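Dihydrodipicolinate synthase (Agrobacterium tumefaciens, PDB 3B4U) probably catalyses, as a class I aldolase-type lyase with a TIM-barrel fold, the condensation of pyruvate with aspartate semialdehyde on the route to lysine. Local coordinates at residues F244-V252 with W263-I273; L95-P106 with I129-Y139. One frame throughout, in Å; residues are numbered along the deposited sequence. Where two conformers were deposited one is given.

Contact 1 (F244-V252 with W263-I273)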
loop_
_atom_site.group_PDB
_atom_site.type_symbol
_atom_site.label_atom_id
_atom_site.label_comp_id
_atom_site.label_asym_id
_atom_site.label_seq_id
_atom_site.Cartn_x
_atom_site.Cartn_y
_atom_site.Cartn_z
ATOM N N PHE B 244 1.247 -19.242 -12.811
ATOM C CA PHE B 244 -0.076 -18.721 -12.408
ATOM C C PHE B 244 0.076 -17.727 -11.247
ATOM O O PHE B 244 0.997 -17.854 -10.439
ATOM C CB PHE B 244 -0.985 -19.908 -12.023
ATOM C CG PHE B 244 -0.940 -21.063 -12.999
ATOM C CD1 PHE B 244 -1.627 -21.000 -14.209
ATOM C CD2 PHE B 244 -0.226 -22.212 -12.713
ATOM C CE1 PHE B 244 -1.566 -22.063 -15.113
ATOM C CE2 PHE B 244 -0.163 -23.273 -13.617
ATOM C CZ PHE B 244 -0.838 -23.196 -14.812
ATOM N N PRO B 245 -0.824 -16.711 -11.124
ATOM C CA PRO B 245 -0.788 -15.851 -9.928
ATOM C C PRO B 245 -0.845 -16.664 -8.640
ATOM O O PRO B 245 -1.625 -17.589 -8.534
ATOM C CB PRO B 245 -2.030 -14.944 -10.100
ATOM C CG PRO B 245 -2.081 -14.771 -11.557
ATOM C CD PRO B 245 -1.853 -16.211 -12.056
ATOM N N VAL B 246 0.015 -16.331 -7.695
ATOM C CA VAL B 246 0.299 -17.260 -6.594
ATOM C C VAL B 246 -0.907 -17.496 -5.687
ATOM O O VAL B 246 -1.264 -18.646 -5.411
ATOM C CB VAL B 246 1.541 -16.803 -5.750
ATOM C CG1 VAL B 246 1.871 -17.801 -4.668
ATOM C CG2 VAL B 246 2.773 -16.537 -6.591
ATOM N N THR B 247 -1.528 -16.428 -5.206
ATOM C CA THR B 247 -2.595 -16.585 -4.254
ATOM C C THR B 247 -3.837 -17.236 -4.872
ATOM O O THR B 247 -4.393 -18.189 -4.311
ATOM C CB THR B 247 -2.868 -15.249 -3.541
ATOM O OG1 THR B 247 -1.675 -14.877 -2.816
ATOM C CG2 THR B 247 -4.057 -15.365 -2.584
ATOM N N PRO B 248 -4.263 -16.781 -6.065
ATOM C CA PRO B 248 -5.375 -17.488 -6.699
ATOM C C PRO B 248 -5.092 -18.998 -6.937
ATOM O O PRO B 248 -5.983 -19.823 -6.771
ATOM C CB PRO B 248 -5.584 -16.696 -7.996
ATOM C CG PRO B 248 -5.090 -15.283 -7.676
ATOM C CD PRO B 248 -3.888 -15.560 -6.806
ATOM N N ALA B 249 -3.858 -19.360 -7.286
ATOM C CA ALA B 249 -3.517 -20.769 -7.484
ATOM C C ALA B 249 -3.537 -21.581 -6.195
ATOM O O ALA B 249 -3.995 -22.711 -6.173
ATOM C CB ALA B 249 -2.175 -20.910 -8.194
ATOM N N VAL B 250 -3.066 -20.994 -5.097
ATOM C CA VAL B 250 -3.186 -21.654 -3.818
ATOM C C VAL B 250 -4.641 -21.951 -3.490
ATOM O O VAL B 250 -5.001 -23.047 -3.051
ATOM C CB VAL B 250 -2.550 -20.769 -2.707
ATOM C CG1 VAL B 250 -2.956 -21.250 -1.325
ATOM C CG2 VAL B 250 -1.039 -20.795 -2.814
ATOM N N LYS B 251 -5.509 -20.966 -3.726
ATOM C CA LYS B 251 -6.935 -21.171 -3.470
ATOM C C LYS B 251 -7.546 -22.283 -4.324
ATOM O O LYS B 251 -8.361 -23.067 -3.840
ATOM C CB LYS B 251 -7.679 -19.850 -3.617
ATOM C CG LYS B 251 -7.373 -18.850 -2.488
ATOM C CD LYS B 251 -8.127 -17.519 -2.672
ATOM C CE LYS B 251 -9.220 -17.376 -1.634
ATOM N NZ LYS B 251 -9.934 -16.089 -1.789
ATOM N N VAL B 252 -7.114 -22.379 -5.578
ATOM C CA VAL B 252 -7.553 -23.490 -6.436
ATOM C C VAL B 252 -7.217 -24.833 -5.776
ATOM O O VAL B 252 -8.013 -25.743 -5.784
ATOM C CB VAL B 252 -6.879 -23.389 -7.842
ATOM C CG1 VAL B 252 -6.993 -24.692 -8.617
ATOM C CG2 VAL B 252 -7.431 -22.253 -8.675
ATOM N N TRP B 263 -13.492 -21.525 -2.450
ATOM C CA TRP B 263 -12.153 -20.948 -2.498
ATOM C C TRP B 263 -11.801 -20.384 -3.831
ATOM O O TRP B 263 -10.879 -19.594 -3.877
ATOM C CB TRP B 263 -11.119 -21.983 -2.060
ATOM C CG TRP B 263 -11.418 -22.457 -0.707
ATOM C CD1 TRP B 263 -12.044 -23.612 -0.376
ATOM C CD2 TRP B 263 -11.188 -21.747 0.522
ATOM N NE1 TRP B 263 -12.225 -23.678 0.972
ATOM C CE2 TRP B 263 -11.708 -22.538 1.553
ATOM C CE3 TRP B 263 -10.567 -20.524 0.852
ATOM C CZ2 TRP B 263 -11.655 -22.140 2.884
ATOM C CZ3 TRP B 263 -10.518 -20.129 2.169
ATOM C CH2 TRP B 263 -11.039 -20.936 3.180
ATOM N N SER B 264 -12.582 -20.719 -4.874
ATOM C CA SER B 264 -12.353 -20.243 -6.239
ATOM C C SER B 264 -12.173 -18.737 -6.229
ATOM O O SER B 264 -11.099 -18.222 -6.664
ATOM C CB SER B 264 -13.450 -20.745 -7.215
ATOM O OG SER B 264 -14.750 -20.547 -6.692
ATOM N N ASP B 265 -13.169 -18.097 -5.633
ATOM C CA ASP B 265 -13.343 -16.665 -5.702
ATOM C C ASP B 265 -12.212 -15.906 -5.008
ATOM O O ASP B 265 -11.786 -16.250 -3.894
ATOM C CB ASP B 265 -14.696 -16.247 -5.104
ATOM C CG ASP B 265 -15.870 -16.488 -6.044
ATOM O OD1 ASP B 265 -15.626 -16.890 -7.191
ATOM O OD2 ASP B 265 -17.013 -16.297 -5.591
ATOM N N VAL B 266 -11.751 -14.861 -5.680
ATOM C CA VAL B 266 -10.778 -13.946 -5.131
ATOM C C VAL B 266 -11.352 -12.561 -5.171
ATOM O O VAL B 266 -12.300 -12.279 -5.910
ATOM C CB VAL B 266 -9.438 -13.975 -5.916
ATOM C CG1 VAL B 266 -8.742 -15.331 -5.718
ATOM C CG2 VAL B 266 -9.628 -13.649 -7.397
ATOM N N ARG B 267 -10.779 -11.666 -4.402
ATOM C CA ARG B 267 -11.210 -10.287 -4.382
ATOM C C ARG B 267 -10.380 -9.466 -5.346
ATOM O O ARG B 267 -9.168 -9.630 -5.472
ATOM C CB ARG B 267 -11.101 -9.720 -2.953
ATOM C CG ARG B 267 -11.665 -8.388 -2.677
ATOM C CD ARG B 267 -11.895 -8.223 -1.174
ATOM N NE ARG B 267 -13.142 -8.720 -0.569
ATOM C CZ ARG B 267 -13.468 -8.458 0.717
ATOM N NH1 ARG B 267 -12.604 -7.820 1.479
ATOM N NH2 ARG B 267 -14.620 -8.832 1.267
ATOM N N ALA B 268 -11.028 -8.546 -6.043
ATOM C CA ALA B 268 -10.327 -7.588 -6.872
ATOM C C ALA B 268 -9.273 -6.902 -5.991
ATOM O O ALA B 268 -9.523 -6.631 -4.831
ATOM C CB ALA B 268 -11.332 -6.561 -7.424
ATOM N N PRO B 269 -8.091 -6.596 -6.545
ATOM C CA PRO B 269 -7.732 -6.631 -7.955
ATOM C C PRO B 269 -7.197 -7.948 -8.514
ATOM O O PRO B 269 -6.773 -7.988 -9.673
ATOM C CB PRO B 269 -6.642 -5.572 -7.996
ATOM C CG PRO B 269 -5.946 -5.778 -6.698
ATOM C CD PRO B 269 -7.018 -6.014 -5.726
ATOM N N LEU B 270 -7.234 -9.019 -7.732
ATOM C CA LEU B 270 -6.963 -10.351 -8.263
ATOM C C LEU B 270 -8.136 -10.789 -9.133
ATOM O O LEU B 270 -9.240 -10.259 -8.994
ATOM C CB LEU B 270 -6.718 -11.345 -7.137
ATOM C CG LEU B 270 -5.569 -11.042 -6.168
ATOM C CD1 LEU B 270 -5.408 -12.129 -5.148
ATOM C CD2 LEU B 270 -4.252 -10.815 -6.917
ATOM N N VAL B 271 -7.865 -11.755 -9.996
ATOM C CA VAL B 271 -8.901 -12.375 -10.813
ATOM C C VAL B 271 -8.855 -13.893 -10.675
ATOM O O VAL B 271 -7.839 -14.452 -10.380
ATOM C CB VAL B 271 -8.800 -11.932 -12.284
ATOM C CG1 VAL B 271 -8.987 -10.391 -12.396
ATOM C CG2 VAL B 271 -7.561 -12.389 -12.934
ATOM N N ALA B 272 -10.017 -14.504 -10.887
ATOM C CA ALA B 272 -10.232 -15.943 -10.878
ATOM C C ALA B 272 -9.273 -16.667 -11.811
ATOM O O ALA B 272 -9.037 -16.217 -12.892
ATOM C CB ALA B 272 -11.703 -16.226 -11.315
ATOM N N ILE B 273 -8.722 -17.800 -11.391
ATOM C CA ILE B 273 -8.052 -18.719 -12.314
ATOM C C ILE B 273 -9.092 -19.300 -13.291
ATOM O O ILE B 273 -10.130 -19.763 -12.882
ATOM C CB ILE B 273 -7.389 -19.877 -11.531
ATOM C CG1 ILE B 273 -6.309 -19.368 -10.557
ATOM C CG2 ILE B 273 -6.811 -20.922 -12.493
ATOM C CD1 ILE B 273 -5.118 -18.803 -11.211
HETATM O O HOH W 1 -8.454 -18.727 -8.206
#

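Contact 2 (L95-P106 with I129-Y139)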
loop_
_atom_site.group_PDB
_atom_site.type_symbol
_atom_site.label_atom_id
_atom_site.label_comp_id
_atom_site.label_asym_id
_atom_site.label_seq_id
_atom_site.Cartn_x
_atom_site.Cartn_y
_atom_site.Cartn_z
ATOM N N LEU B 95 -2.765 -7.446 19.495
ATOM C CA LEU B 95 -1.980 -7.803 20.674
ATOM C C LEU B 95 -2.827 -7.768 21.938
ATOM O O LEU B 95 -2.701 -8.643 22.783
ATOM C CB LEU B 95 -0.779 -6.875 20.828
ATOM C CG LEU B 95 0.333 -7.034 19.769
ATOM C CD1 LEU B 95 1.385 -5.965 19.966
ATOM C CD2 LEU B 95 0.940 -8.453 19.761
ATOM N N ASN B 96 -3.726 -6.791 22.047
ATOM C CA ASN B 96 -4.614 -6.681 23.208
ATOM C C ASN B 96 -5.568 -7.854 23.262
ATOM O O ASN B 96 -5.963 -8.303 24.344
ATOM C CB ASN B 96 -5.411 -5.372 23.143
ATOM C CG ASN B 96 -6.475 -5.287 24.225
ATOM O OD1 ASN B 96 -7.670 -5.366 23.950
ATOM N ND2 ASN B 96 -6.029 -5.154 25.454
ATOM N N ALA B 97 -5.968 -8.364 22.113
ATOM C CA ALA B 97 -6.821 -9.542 22.007
ATOM C C ALA B 97 -6.088 -10.841 22.322
ATOM O O ALA B 97 -6.715 -11.893 22.453
ATOM C CB ALA B 97 -7.446 -9.630 20.633
ATOM N N GLY B 98 -4.770 -10.790 22.437
ATOM C CA GLY B 98 -3.978 -11.958 22.787
ATOM C C GLY B 98 -3.308 -12.667 21.608
ATOM O O GLY B 98 -2.811 -13.765 21.784
ATOM N N ALA B 99 -3.235 -12.043 20.435
ATOM C CA ALA B 99 -2.615 -12.682 19.285
ATOM C C ALA B 99 -1.214 -13.096 19.609
ATOM O O ALA B 99 -0.488 -12.422 20.344
ATOM C CB ALA B 99 -2.626 -11.742 18.088
ATOM N N ARG B 100 -0.792 -14.214 19.028
ATOM C CA ARG B 100 0.562 -14.719 19.229
ATOM C C ARG B 100 1.611 -13.731 18.739
ATOM O O ARG B 100 2.651 -13.530 19.376
ATOM C CB ARG B 100 0.737 -16.045 18.459
ATOM C CG ARG B 100 1.943 -16.798 18.929
ATOM C CD ARG B 100 2.454 -17.837 17.967
ATOM N NE ARG B 100 3.547 -18.650 18.551
ATOM C CZ ARG B 100 4.818 -18.281 18.717
ATOM N NH1 ARG B 100 5.282 -17.118 18.335
ATOM N NH2 ARG B 100 5.669 -19.128 19.286
ATOM N N ASN B 101 1.343 -13.148 17.572
ATOM C CA ASN B 101 2.290 -12.275 16.912
ATOM C C ASN B 101 1.542 -11.350 15.979
ATOM O O ASN B 101 0.408 -11.635 15.552
ATOM C CB ASN B 101 3.294 -13.064 15.998
ATOM C CG ASN B 101 4.264 -13.919 16.743
ATOM O OD1 ASN B 101 5.315 -13.425 17.239
ATOM N ND2 ASN B 101 3.969 -15.174 16.821
ATOM N N ILE B 102 2.217 -10.260 15.622
ATOM C CA ILE B 102 1.894 -9.469 14.455
ATOM C C ILE B 102 2.898 -9.803 13.353
ATOM O O ILE B 102 4.085 -9.873 13.616
ATOM C CB ILE B 102 2.017 -7.959 14.776
ATOM C CG1 ILE B 102 1.200 -7.570 16.021
ATOM C CG2 ILE B 102 1.596 -7.112 13.551
ATOM C CD1 ILE B 102 -0.272 -7.917 15.947
ATOM N N LEU B 103 2.421 -9.977 12.121
ATOM C CA LEU B 103 3.278 -10.055 10.943
ATOM C C LEU B 103 3.210 -8.694 10.305
ATOM O O LEU B 103 2.212 -8.357 9.666
ATOM C CB LEU B 103 2.794 -11.154 10.013
ATOM C CG LEU B 103 3.576 -11.250 8.701
ATOM C CD1 LEU B 103 5.041 -11.627 8.951
ATOM C CD2 LEU B 103 2.914 -12.254 7.749
ATOM N N LEU B 104 4.237 -7.886 10.529
ATOM C CA LEU B 104 4.219 -6.480 10.169
ATOM C C LEU B 104 5.070 -6.198 8.952
ATOM O O LEU B 104 6.296 -6.291 8.978
ATOM C CB LEU B 104 4.708 -5.644 11.351
ATOM C CG LEU B 104 4.684 -4.132 11.172
ATOM C CD1 LEU B 104 3.278 -3.580 10.943
ATOM C CD2 LEU B 104 5.349 -3.449 12.367
ATOM N N ALA B 105 4.405 -5.802 7.876
ATOM C CA ALA B 105 5.100 -5.356 6.692
ATOM C C ALA B 105 5.594 -3.930 6.882
ATOM O O ALA B 105 4.958 -3.139 7.559
ATOM C CB ALA B 105 4.194 -5.427 5.454
ATOM N N PRO B 106 6.712 -3.579 6.237
ATOM C CA PRO B 106 7.048 -2.158 6.115
ATOM C C PRO B 106 5.988 -1.471 5.236
ATOM O O PRO B 106 5.281 -2.133 4.491
ATOM C CB PRO B 106 8.399 -2.173 5.406
ATOM C CG PRO B 106 8.299 -3.393 4.535
ATOM C CD PRO B 106 7.577 -4.420 5.377
ATOM N N ILE B 129 2.212 1.988 19.584
ATOM C CA ILE B 129 1.564 0.830 20.240
ATOM C C ILE B 129 1.673 0.983 21.759
ATOM O O ILE B 129 0.693 0.757 22.492
ATOM C CB ILE B 129 2.180 -0.502 19.795
ATOM C CG1 ILE B 129 1.910 -0.773 18.305
ATOM C CG2 ILE B 129 1.625 -1.662 20.634
ATOM C CD1 ILE B 129 2.736 -1.860 17.743
ATOM N N GLY B 130 2.851 1.390 22.214
ATOM C CA GLY B 130 3.116 1.631 23.623
ATOM C C GLY B 130 3.705 0.441 24.334
ATOM O O GLY B 130 4.293 -0.473 23.732
ATOM N N LYS B 131 3.479 0.444 25.644
ATOM C CA LYS B 131 4.146 -0.472 26.532
ATOM C C LYS B 131 3.803 -1.923 26.268
ATOM O O LYS B 131 4.561 -2.810 26.619
ATOM C CB LYS B 131 3.861 -0.085 28.002
ATOM C CG LYS B 131 2.428 -0.301 28.439
ATOM C CD LYS B 131 2.183 0.165 29.884
ATOM C CE LYS B 131 0.736 -0.079 30.270
ATOM N NZ LYS B 131 0.429 0.277 31.704
ATOM N N ASP B 132 2.634 -2.148 25.701
ATOM C CA ASP B 132 2.166 -3.480 25.367
ATOM C C ASP B 132 2.775 -4.111 24.101
ATOM O O ASP B 132 2.494 -5.254 23.787
ATOM C CB ASP B 132 0.643 -3.417 25.161
ATOM C CG ASP B 132 -0.129 -2.993 26.415
ATOM O OD1 ASP B 132 0.310 -3.299 27.552
ATOM O OD2 ASP B 132 -1.200 -2.367 26.237
ATOM N N ALA B 133 3.565 -3.372 23.342
ATOM C CA ALA B 133 4.171 -3.900 22.125
ATOM C C ALA B 133 4.966 -5.135 22.458
ATOM O O ALA B 133 5.736 -5.159 23.430
ATOM C CB ALA B 133 5.059 -2.831 21.520
ATOM N N ARG B 134 4.822 -6.160 21.622
ATOM C CA ARG B 134 5.508 -7.439 21.825
ATOM C C ARG B 134 5.361 -8.213 20.517
ATOM O O ARG B 134 4.427 -7.964 19.761
ATOM C CB ARG B 134 4.876 -8.263 22.963
ATOM C CG ARG B 134 3.398 -8.534 22.750
ATOM C CD ARG B 134 2.774 -9.420 23.829
ATOM N NE ARG B 134 1.360 -9.656 23.571
ATOM C CZ ARG B 134 0.866 -10.562 22.725
ATOM N NH1 ARG B 134 1.663 -11.383 22.048
ATOM N NH2 ARG B 134 -0.428 -10.574 22.497
ATOM N N ASP B 135 6.252 -9.170 20.287
ATOM C CA ASP B 135 5.950 -10.295 19.383
ATOM C C ASP B 135 5.689 -9.875 17.961
ATOM O O ASP B 135 4.855 -10.455 17.277
ATOM C CB ASP B 135 4.840 -11.161 19.991
ATOM C CG ASP B 135 5.244 -11.725 21.350
ATOM O OD1 ASP B 135 6.442 -12.032 21.506
ATOM O OD2 ASP B 135 4.383 -11.868 22.230
ATOM N N ILE B 136 6.451 -8.897 17.497
ATOM C CA ILE B 136 6.371 -8.431 16.118
ATOM C C ILE B 136 7.354 -9.213 15.252
ATOM O O ILE B 136 8.562 -9.249 15.549
ATOM C CB ILE B 136 6.725 -6.944 16.012
ATOM C CG1 ILE B 136 5.920 -6.078 16.985
ATOM C CG2 ILE B 136 6.557 -6.461 14.588
ATOM C CD1 ILE B 136 4.519 -6.109 16.810
ATOM N N LEU B 137 6.810 -9.814 14.201
ATOM C CA LEU B 137 7.591 -10.468 13.162
ATOM C C LEU B 137 7.638 -9.524 11.983
ATOM O O LEU B 137 6.601 -9.203 11.388
ATOM C CB LEU B 137 6.907 -11.765 12.722
ATOM C CG LEU B 137 6.612 -12.741 13.860
ATOM C CD1 LEU B 137 5.714 -13.880 13.348
ATOM C CD2 LEU B 137 7.888 -13.272 14.490
ATOM N N VAL B 138 8.807 -9.003 11.608
ATOM C CA VAL B 138 8.875 -8.077 10.488
ATOM C C VAL B 138 8.904 -8.863 9.183
ATOM O O VAL B 138 9.548 -9.901 9.063
ATOM C CB VAL B 138 10.051 -7.083 10.647
ATOM C CG1 VAL B 138 9.800 -6.205 11.867
ATOM C CG2 VAL B 138 11.394 -7.760 10.692
ATOM N N TYR B 139 8.190 -8.339 8.194
ATOM C CA TYR B 139 7.870 -9.119 6.977
ATOM C C TYR B 139 8.699 -8.638 5.796
ATOM O O TYR B 139 8.513 -7.529 5.305
ATOM C CB TYR B 139 6.368 -8.972 6.699
ATOM C CG TYR B 139 5.748 -9.903 5.698
ATOM C CD1 TYR B 139 6.380 -11.034 5.183
ATOM C CD2 TYR B 139 4.443 -9.652 5.277
ATOM C CE1 TYR B 139 5.709 -11.886 4.288
ATOM C CE2 TYR B 139 3.766 -10.508 4.431
ATOM C CZ TYR B 139 4.409 -11.622 3.951
ATOM O OH TYR B 139 3.735 -12.431 3.064
HETATM O O HOH W 2 -3.509 -4.887 26.380
HETATM O O HOH W 3 3.248 -14.631 21.736
#

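Contact 1 (F244-V252 with W263-I273)
The ammonium group of K251 has several partners: NZ donates to the carbonyl O of D265 at 2.8 Å, within the carbonyl plane, and it is also bound to T13 O and salt-bridged to E49. The side chain reaches this point by running out straight, then bending at chi3 (109°), a turn that carries CE and NZ across the 263-265 backbone. On the way, K251 CB sits 3.2 Å from W263 O, and CE lies at the edge of the W263 indole, near its plane. V266 CG1 packs on K251 CD at 3.8 Å and also meets P248 CA. These residues belong to the first turns of helix 246-258 and to the irregular link leading from it to helix 275-289, the C-terminal part of a TIM-barrel chain. P248 is the apolar centre. Its CB touches I273 CG1 at 3.8 Å, while CG faces both V271 O and L270 CD1, the leucine side chain crossing the proline at about a right angle. I273 turns CG1 away from its own carbonyl carbon (chi1 -62°), which places that branch against V252 CG2 at 3.6 Å as well. Between the two segments a water donates to P248 O and S264 O, each at 3.1 Å. L270 also packs against F110 of the second subunit.

Contact 2 (L95-P106 with I129-Y139)
Four backbone hydrogen bonds join strand 101-104 to D135 and strand 136-139 in parallel register, I102 facing I136, L103 facing L137 and L104 facing V138. I102 N donates to D135 O, I102 O accepts from L137 N at 2.8 Å, L137 O accepts from L104 N, and L104 O accepts from Y139 N, which approaches from above the carbonyl plane. The charged group of R134 makes the other polar links. Its NH1 and NH2 both bind A99 O end-on, at 2.9 and 2.8 Å, and NH2 also donates to a lone pair of L95 O at 3.0 Å, a carbonyl that already accepts from G98 N in the Schellman motif ending helix 84-96. NH1 also donates to the anti lone pair of D135 OD2, the hydrogen bond of a salt bridge, so bonds to three groups fix the rotation of the guanidinium. L95 CD2 lies over the centre of one guanidinium face, 3.6 Å from R134 CZ. Apolar contacts complete the join. I102 and I136 run side by side, CG1 of the former on CD1 of the latter, and I136 CG2 reaches L104 CB. On the other face of the sheet, with CG anti to the backbone N (chi1 176°), the L103 side chain is directed to the Y139 ring, where CD2 makes a CH-pi contact over the face, 3.9 Å from the centroid; Y139 OH is bonded to T46. Strand 101-104, helix 115-129 and strand 136-140 form the right-handed beta-alpha-beta crossover from which a TIM barrel is built.

Contact 2 comes first along the chain and closes before contact 1 opens; their centres are 28 Å apart, on opposite sides of the chain's centre, and no atoms touch, the nearest being about 8 Å apart. Contact 2 lies within the parallel sheet of the barrel, joining two neighbouring strands of its eight. Contact 1 shares none of those strands and pairs helix 246-258 with the loop that leads to helix 275-289, after the last strand, 208-211. One therefore builds the barrel wall, while the other packs the start of helix 246-258 against the loop that follows it. Each contact has residues within reach of the second subunit, several in the 268-271 loop of contact 1 and Y139 in contact 2.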